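Local structure of ThiJ/pfpI family protein (Bacillus anthracis, 3EFE) at residues K6-Y11 with K75-L80; L10-T15 with V43-A48; L118-Y123 with V140-K145. The protein is of unknown function but belongs to the DJ-1/PfpI family, whose members include chaperones, proteases and glyoxalases built on the same alpha/beta fold. One frame throughout, in Å; residues are numbered along the deposited sequence.

Contact 1: residues K6-Y11 with K75-L80; sequences KKAFLY and KDLLIL
Leu-10 and Ile-79 meet on the face of the sheet that also carries Ala-8 and Leu-77. The CD1 branch of Leu-10 lies 3.4 Å from CG2 of Ile-79, tighter than ordinary van der Waals contact. CG of Leu-10 is set opposite the backbone N (chi1 175°), and the leucine's end thereby comes closer to the neighbouring strand than its CB direction alone would suggest. Helix 18-30 packs over this face, its Leu-24 and Ile-25 touching Ile-79. Strands 8-11 and 77-80 are parallel neighbours within the central sheet of the alpha/beta sandwich of the DJ-1/PfpI family, part of the glutaminase I clan. Four backbone bonds pair them in a ladder; among them Ile-79 N to Phe-9 O, at 2.8 Å, is nearly straight. On the other face CB of Phe-9 sits 3.7 Å from CD1 of Leu-78. The Phe-9 ring, turned beside its own backbone N (chi1 -64°), reaches back toward Asp-76, whose OD2 stands in the ring plane at the edge, 3.9 Å from Phe-9 CE2; carboxylate and ring planes are 76° apart. Asp-76 OD1 takes a weak bond from Lys-7 N at 3.4 Å and also accepts from a water, which in turn accepts from Lys-6 N at 2.9 Å.

Contact 2: residues L10-T15 with V43-A48; sequences LYVFNT and VITVGA
Val-12 lays its CG1 methyl against Thr-45, 3.6 Å from CB and slightly farther from the CG2 methyl, the two short side chains crossing at a slant. That methyl stands beside the backbone N of Val-12 (chi1 -60°), while CG2 of the same valine lies 3.7 Å from Val-46 O. Farther back, CB of Leu-10 rests on CG1 of Val-43 at 3.8 Å. Strand 8-11, helix 18-30 and strand 43-47 form a beta-alpha-beta unit, and this contact is the parallel pairing of its two strands. Tyr-21 of the helix touches Leu-10 and Ile-25 touches Val-43, while Leu-59 of the second subunit packs on Leu-10 and Thr-45. Val-46 is bonded through both backbone polar atoms: its N donates to Leu-10 O, from above the carbonyl plane, and its O accepts from Val-12 N at 2.9 Å. The same Val-46 O lies 3.2 Å from CD1 of Tyr-11, whose ring slants across the chain toward Ala-48 and brings OH to 3.9 Å from Ala-48 CB. This hydroxyl is buried without a hydrogen-bonding partner in the model. Beyond the last direct backbone bond, a water continues the connection, donating to Val-12 O at 2.9 Å and accepting from Ala-48 N at 2.7 Å.

Contact 3: residues L118-Y123 with V140-K145; sequences LANMGY and VCPNYK
A Schellman motif ends helix 113-119, and the turn it forms packs against the type I beta turn Cys-141 to Tyr-144 that follows helix 134-140. The motif's two bonds run from Tyr-123 N to Leu-118 O and, weakly, from Gly-122 N to Ala-119 O; Met-121 N is a second donor to Leu-118 O, from the opposite face of its plane. Gly-122 adopts the positive phi (95°) that takes the chain out of the helix. In the other turn, Tyr-144 N donates to Cys-141 O at 3.2 Å. Between them Ala-119 supplies the apolar contact, its CB lying 4.0 Å from SG of Cys-141. With CG opposite the backbone N (chi1 169°), the Tyr-144 ring brings its CD1 to 3.7 Å from Ala-119 CB, which approaches the ring obliquely. Asn-120 and Asn-143 come together at the more exposed side, but their detailed arrangement is doubtful. Thr-137 of helix 134-140 touches both Ala-119 and Tyr-144, whereas Met-121 and Tyr-123 turn to helix 92-104, where Tyr-123 OH is hydrogen-bonded to Leu-95 O.

Contacts 1 and 2 are buried and share strand 8-11, which pairs with 77-80 in one and 43-47 in the other; Leu-10 and Tyr-11 serve both. The phenyl ring of Phe-9 joins them, reaching Ile-44 and Val-46 from its place in contact 1. Contact 3 lies at the partly exposed ends of two helices, about 22 Å from either of the others between centres. It meets contact 1 where CD1 of Leu-80 packs on CD1 of Leu-118, at 3.9 Å. Parallel backbone ladders and aliphatic packing hold the sheet contacts, each with a water, whereas the turns of contact 3 have no clear hydrogen bond between them and meet through side-chain packing.

Contact 1: residues K6-Y11 with K75-L80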
# COMPACT_ATOMS: atom_id res chain seq x y z
N LYS D 6 17.91 -9.12 11.14
CA LYS D 6 19.00 -8.38 10.49
C LYS D 6 18.70 -8.04 9.04
O LYS D 6 19.10 -6.97 8.57
CB LYS D 6 20.34 -9.13 10.64
CG LYS D 6 20.87 -9.07 12.07
CD LYS D 6 22.35 -9.51 12.24
CE LYS D 6 23.05 -8.74 13.38
NZ LYS D 6 23.93 -7.60 12.84
N LYS D 7 17.97 -8.89 8.31
CA LYS D 7 17.54 -8.53 6.94
C LYS D 7 16.05 -8.71 6.75
O LYS D 7 15.42 -9.43 7.48
CB LYS D 7 18.34 -9.33 5.92
CG LYS D 7 19.82 -9.35 6.31
CD LYS D 7 20.74 -9.56 5.15
CE LYS D 7 22.19 -9.35 5.59
NZ LYS D 7 22.60 -10.34 6.68
N ALA D 8 15.48 -7.96 5.82
CA ALA D 8 14.09 -8.05 5.45
C ALA D 8 14.07 -8.18 3.96
O ALA D 8 14.66 -7.42 3.27
CB ALA D 8 13.29 -6.85 5.92
N PHE D 9 13.43 -9.24 3.50
CA PHE D 9 13.24 -9.52 2.07
C PHE D 9 11.80 -9.37 1.66
O PHE D 9 10.92 -9.81 2.37
CB PHE D 9 13.70 -10.94 1.75
CG PHE D 9 15.17 -11.14 1.98
CD1 PHE D 9 16.09 -10.58 1.10
CD2 PHE D 9 15.61 -11.85 3.05
CE1 PHE D 9 17.42 -10.75 1.27
CE2 PHE D 9 17.01 -12.03 3.26
CZ PHE D 9 17.90 -11.45 2.33
N LEU D 10 11.56 -8.71 0.53
CA LEU D 10 10.24 -8.76 -0.07
C LEU D 10 10.35 -9.48 -1.38
O LEU D 10 10.98 -9.01 -2.34
CB LEU D 10 9.70 -7.34 -0.26
CG LEU D 10 8.35 -7.21 -0.99
CD1 LEU D 10 7.17 -7.66 -0.08
CD2 LEU D 10 8.20 -5.82 -1.63
N TYR D 11 9.69 -10.60 -1.49
CA TYR D 11 9.54 -11.27 -2.81
C TYR D 11 8.69 -10.46 -3.77
O TYR D 11 7.50 -10.17 -3.50
CB TYR D 11 9.03 -12.69 -2.59
CG TYR D 11 8.94 -13.53 -3.84
CD1 TYR D 11 10.08 -13.84 -4.60
CD2 TYR D 11 7.71 -14.04 -4.25
CE1 TYR D 11 9.97 -14.63 -5.75
CE2 TYR D 11 7.61 -14.84 -5.35
CZ TYR D 11 8.73 -15.11 -6.12
OH TYR D 11 8.57 -15.89 -7.27
N LYS D 75 15.90 -15.85 11.95
CA LYS D 75 15.44 -14.49 12.22
C LYS D 75 15.51 -13.43 11.08
O LYS D 75 15.20 -12.25 11.36
CB LYS D 75 16.12 -13.94 13.44
CG LYS D 75 16.26 -14.88 14.61
CD LYS D 75 15.03 -15.73 14.97
CE LYS D 75 15.35 -16.71 16.19
NZ LYS D 75 16.71 -17.45 16.12
N ASP D 76 15.87 -13.80 9.83
CA ASP D 76 15.69 -12.87 8.69
C ASP D 76 14.18 -12.71 8.57
O ASP D 76 13.43 -13.44 9.19
CB ASP D 76 16.32 -13.40 7.38
CG ASP D 76 17.89 -13.14 7.29
OD1 ASP D 76 18.36 -12.28 8.08
OD2 ASP D 76 18.62 -13.74 6.43
N LEU D 77 13.74 -11.72 7.82
CA LEU D 77 12.30 -11.56 7.50
C LEU D 77 12.10 -11.74 6.01
O LEU D 77 12.77 -11.08 5.20
CB LEU D 77 11.70 -10.19 7.97
CG LEU D 77 10.22 -9.82 7.52
CD1 LEU D 77 9.09 -10.66 8.23
CD2 LEU D 77 10.00 -8.27 7.70
N LEU D 78 11.16 -12.63 5.67
CA LEU D 78 10.69 -12.80 4.26
C LEU D 78 9.20 -12.50 4.11
O LEU D 78 8.39 -13.22 4.62
CB LEU D 78 10.93 -14.22 3.76
CG LEU D 78 10.54 -14.54 2.31
CD1 LEU D 78 11.29 -13.72 1.27
CD2 LEU D 78 10.69 -16.07 2.06
N ILE D 79 8.89 -11.39 3.40
CA ILE D 79 7.51 -10.98 3.06
C ILE D 79 7.00 -11.62 1.71
O ILE D 79 7.61 -11.45 0.61
CB ILE D 79 7.35 -9.42 3.00
CG1 ILE D 79 7.86 -8.79 4.28
CG2 ILE D 79 5.87 -8.99 2.71
CD1 ILE D 79 8.36 -7.32 4.15
N LEU D 80 5.89 -12.33 1.80
CA LEU D 80 5.24 -12.82 0.58
C LEU D 80 3.87 -12.16 0.39
O LEU D 80 2.91 -12.49 1.06
CB LEU D 80 5.12 -14.33 0.58
CG LEU D 80 6.29 -15.09 1.21
CD1 LEU D 80 5.76 -16.49 1.60
CD2 LEU D 80 7.52 -15.07 0.28
O HOH W 1 18.39 -12.02 11.25

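Contact 2: residues L10-T15 with V43-A48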
# COMPACT_ATOMS: atom_id res chain seq x y z
N LEU D 10 11.56 -8.71 0.53
CA LEU D 10 10.24 -8.76 -0.07
C LEU D 10 10.35 -9.48 -1.38
O LEU D 10 10.98 -9.01 -2.34
CB LEU D 10 9.70 -7.34 -0.26
CG LEU D 10 8.35 -7.21 -0.99
CD1 LEU D 10 7.17 -7.66 -0.08
CD2 LEU D 10 8.20 -5.82 -1.63
N TYR D 11 9.69 -10.60 -1.49
CA TYR D 11 9.54 -11.27 -2.81
C TYR D 11 8.69 -10.46 -3.77
O TYR D 11 7.50 -10.17 -3.50
CB TYR D 11 9.03 -12.69 -2.59
CG TYR D 11 8.94 -13.53 -3.84
CD1 TYR D 11 10.08 -13.84 -4.60
CD2 TYR D 11 7.71 -14.04 -4.25
CE1 TYR D 11 9.97 -14.63 -5.75
CE2 TYR D 11 7.61 -14.84 -5.35
CZ TYR D 11 8.73 -15.11 -6.12
OH TYR D 11 8.57 -15.89 -7.27
N VAL D 12 9.31 -10.09 -4.89
CA VAL D 12 8.68 -9.28 -5.96
C VAL D 12 8.43 -10.10 -7.24
O VAL D 12 9.31 -10.83 -7.70
CB VAL D 12 9.48 -7.87 -6.23
CG1 VAL D 12 9.51 -7.05 -4.94
CG2 VAL D 12 10.85 -8.09 -6.76
N PHE D 13 7.20 -10.00 -7.76
CA PHE D 13 6.71 -10.79 -8.94
C PHE D 13 5.61 -10.06 -9.65
O PHE D 13 4.89 -9.27 -9.05
CB PHE D 13 6.20 -12.18 -8.58
CG PHE D 13 5.15 -12.20 -7.49
CD1 PHE D 13 3.83 -12.33 -7.80
CD2 PHE D 13 5.53 -12.10 -6.14
CE1 PHE D 13 2.89 -12.33 -6.84
CE2 PHE D 13 4.60 -12.09 -5.16
CZ PHE D 13 3.27 -12.21 -5.49
N ASN D 14 5.47 -10.36 -10.95
CA ASN D 14 4.45 -9.72 -11.74
C ASN D 14 3.14 -9.98 -11.06
O ASN D 14 2.88 -11.12 -10.71
CB ASN D 14 4.32 -10.33 -13.13
CG ASN D 14 5.44 -9.92 -14.08
OD1 ASN D 14 5.87 -10.76 -14.85
ND2 ASN D 14 5.90 -8.66 -14.05
N THR D 15 2.34 -8.92 -10.90
CA THR D 15 0.99 -9.04 -10.38
C THR D 15 0.93 -8.83 -8.86
O THR D 15 -0.15 -8.89 -8.29
CB THR D 15 0.36 -10.47 -10.74
OG1 THR D 15 -0.17 -10.46 -12.10
CG2 THR D 15 -0.68 -10.83 -9.81
N VAL D 43 14.74 -3.15 3.47
CA VAL D 43 13.97 -4.11 2.69
C VAL D 43 14.72 -4.32 1.37
O VAL D 43 14.94 -3.38 0.59
CB VAL D 43 12.50 -3.65 2.51
CG1 VAL D 43 11.67 -4.63 1.51
CG2 VAL D 43 11.82 -3.51 3.89
N ILE D 44 15.19 -5.55 1.17
CA ILE D 44 15.77 -6.02 -0.12
C ILE D 44 14.73 -6.73 -0.97
O ILE D 44 14.16 -7.77 -0.58
CB ILE D 44 16.99 -6.96 0.09
CG1 ILE D 44 17.98 -6.34 1.08
CG2 ILE D 44 17.70 -7.23 -1.29
CD1 ILE D 44 18.68 -7.37 1.99
N THR D 45 14.45 -6.20 -2.14
CA THR D 45 13.49 -6.88 -3.01
C THR D 45 14.17 -8.11 -3.69
O THR D 45 15.28 -7.99 -4.20
CB THR D 45 12.78 -5.93 -4.03
OG1 THR D 45 13.71 -5.39 -4.93
CG2 THR D 45 12.07 -4.79 -3.33
N VAL D 46 13.52 -9.28 -3.62
CA VAL D 46 14.05 -10.48 -4.28
C VAL D 46 13.08 -11.06 -5.31
O VAL D 46 11.94 -11.24 -5.05
CB VAL D 46 14.59 -11.59 -3.34
CG1 VAL D 46 14.11 -11.49 -1.90
CG2 VAL D 46 14.26 -12.94 -3.92
N GLY D 47 13.57 -11.24 -6.53
CA GLY D 47 12.77 -11.68 -7.66
C GLY D 47 13.07 -13.13 -7.88
O GLY D 47 14.07 -13.64 -7.30
N ALA D 48 12.22 -13.80 -8.67
CA ALA D 48 12.52 -15.18 -9.13
C ALA D 48 13.81 -15.12 -9.93
O ALA D 48 14.58 -16.07 -9.92
CB ALA D 48 11.38 -15.81 -9.97
O HOH W 2 10.21 -12.43 -9.95

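Contact 3: residues L118-Y123 with V140-K145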
# COMPACT_ATOMS: atom_id res chain seq x y z
N LEU D 118 1.55 -21.57 0.37
CA LEU D 118 2.09 -22.25 1.51
C LEU D 118 1.20 -23.39 1.96
O LEU D 118 1.69 -24.46 2.31
CB LEU D 118 2.22 -21.26 2.70
CG LEU D 118 3.53 -20.51 2.96
CD1 LEU D 118 4.21 -20.03 1.72
CD2 LEU D 118 3.26 -19.35 3.86
N ALA D 119 -0.09 -23.14 2.05
CA ALA D 119 -1.07 -24.19 2.35
C ALA D 119 -0.89 -25.40 1.41
O ALA D 119 -0.86 -26.55 1.85
CB ALA D 119 -2.48 -23.64 2.26
N ASN D 120 -0.73 -25.15 0.12
CA ASN D 120 -0.49 -26.27 -0.79
C ASN D 120 0.87 -26.98 -0.75
O ASN D 120 1.06 -27.96 -1.47
CB ASN D 120 -0.78 -25.88 -2.22
CG ASN D 120 -1.25 -27.10 -3.09
OD1 ASN D 120 -0.83 -27.27 -4.23
ND2 ASN D 120 -2.15 -27.91 -2.53
N MET D 121 1.81 -26.52 0.06
CA MET D 121 3.13 -27.19 0.17
C MET D 121 3.24 -28.00 1.47
O MET D 121 4.26 -28.68 1.73
CB MET D 121 4.26 -26.17 0.03
CG MET D 121 4.31 -25.55 -1.29
SD MET D 121 5.34 -26.42 -2.45
CE MET D 121 4.43 -25.93 -3.87
N GLY D 122 2.15 -27.99 2.23
CA GLY D 122 2.04 -28.71 3.48
C GLY D 122 2.37 -27.87 4.68
O GLY D 122 2.20 -28.33 5.86
N TYR D 123 2.86 -26.64 4.44
CA TYR D 123 3.52 -25.91 5.56
C TYR D 123 2.56 -25.37 6.62
O TYR D 123 3.01 -25.07 7.73
CB TYR D 123 4.38 -24.77 5.09
CG TYR D 123 5.43 -25.01 4.01
CD1 TYR D 123 6.28 -26.08 4.06
CD2 TYR D 123 5.63 -24.07 2.99
CE1 TYR D 123 7.29 -26.23 3.09
CE2 TYR D 123 6.62 -24.23 2.02
CZ TYR D 123 7.46 -25.30 2.11
OH TYR D 123 8.45 -25.47 1.15
N VAL D 140 -8.70 -25.16 -3.48
CA VAL D 140 -7.62 -24.73 -4.39
C VAL D 140 -6.27 -25.37 -4.02
O VAL D 140 -5.35 -25.34 -4.83
CB VAL D 140 -7.70 -23.15 -4.48
CG1 VAL D 140 -6.64 -22.56 -5.24
CG2 VAL D 140 -9.05 -22.76 -4.96
N CYS D 141 -6.26 -26.00 -2.82
CA CYS D 141 -5.06 -26.63 -2.26
C CYS D 141 -5.28 -28.13 -1.86
O CYS D 141 -5.55 -28.45 -0.68
CB CYS D 141 -4.59 -25.88 -1.01
SG CYS D 141 -4.33 -24.14 -1.28
N PRO D 142 -5.13 -29.04 -2.85
CA PRO D 142 -5.20 -30.50 -2.65
C PRO D 142 -4.35 -31.08 -1.48
O PRO D 142 -4.85 -31.96 -0.76
CB PRO D 142 -4.68 -31.09 -3.97
CG PRO D 142 -4.34 -29.94 -4.87
CD PRO D 142 -4.94 -28.70 -4.27
N ASN D 143 -3.09 -30.63 -1.36
CA ASN D 143 -2.19 -31.17 -0.33
C ASN D 143 -2.21 -30.40 1.02
O ASN D 143 -1.27 -30.51 1.82
CB ASN D 143 -0.72 -31.54 -0.81
CG ASN D 143 -0.26 -30.86 -2.12
OD1 ASN D 143 -0.65 -29.72 -2.42
ND2 ASN D 143 0.64 -31.52 -2.85
N TYR D 144 -3.32 -29.68 1.26
CA TYR D 144 -3.55 -28.92 2.49
C TYR D 144 -4.28 -29.76 3.50
O TYR D 144 -5.34 -30.26 3.22
CB TYR D 144 -4.33 -27.62 2.19
CG TYR D 144 -4.86 -26.88 3.37
CD1 TYR D 144 -4.02 -26.28 4.29
CD2 TYR D 144 -6.21 -26.72 3.56
CE1 TYR D 144 -4.55 -25.59 5.40
CE2 TYR D 144 -6.73 -26.00 4.68
CZ TYR D 144 -5.90 -25.44 5.56
OH TYR D 144 -6.45 -24.73 6.62
N LYS D 145 -3.72 -29.92 4.68
CA LYS D 145 -4.34 -30.75 5.73
C LYS D 145 -4.43 -30.02 7.09
O LYS D 145 -4.50 -30.65 8.19
CB LYS D 145 -3.57 -32.08 5.88
CG LYS D 145 -3.46 -32.96 4.62
CD LYS D 145 -2.32 -34.00 4.77
CE LYS D 145 -1.87 -34.65 3.44
NZ LYS D 145 -2.99 -34.82 2.43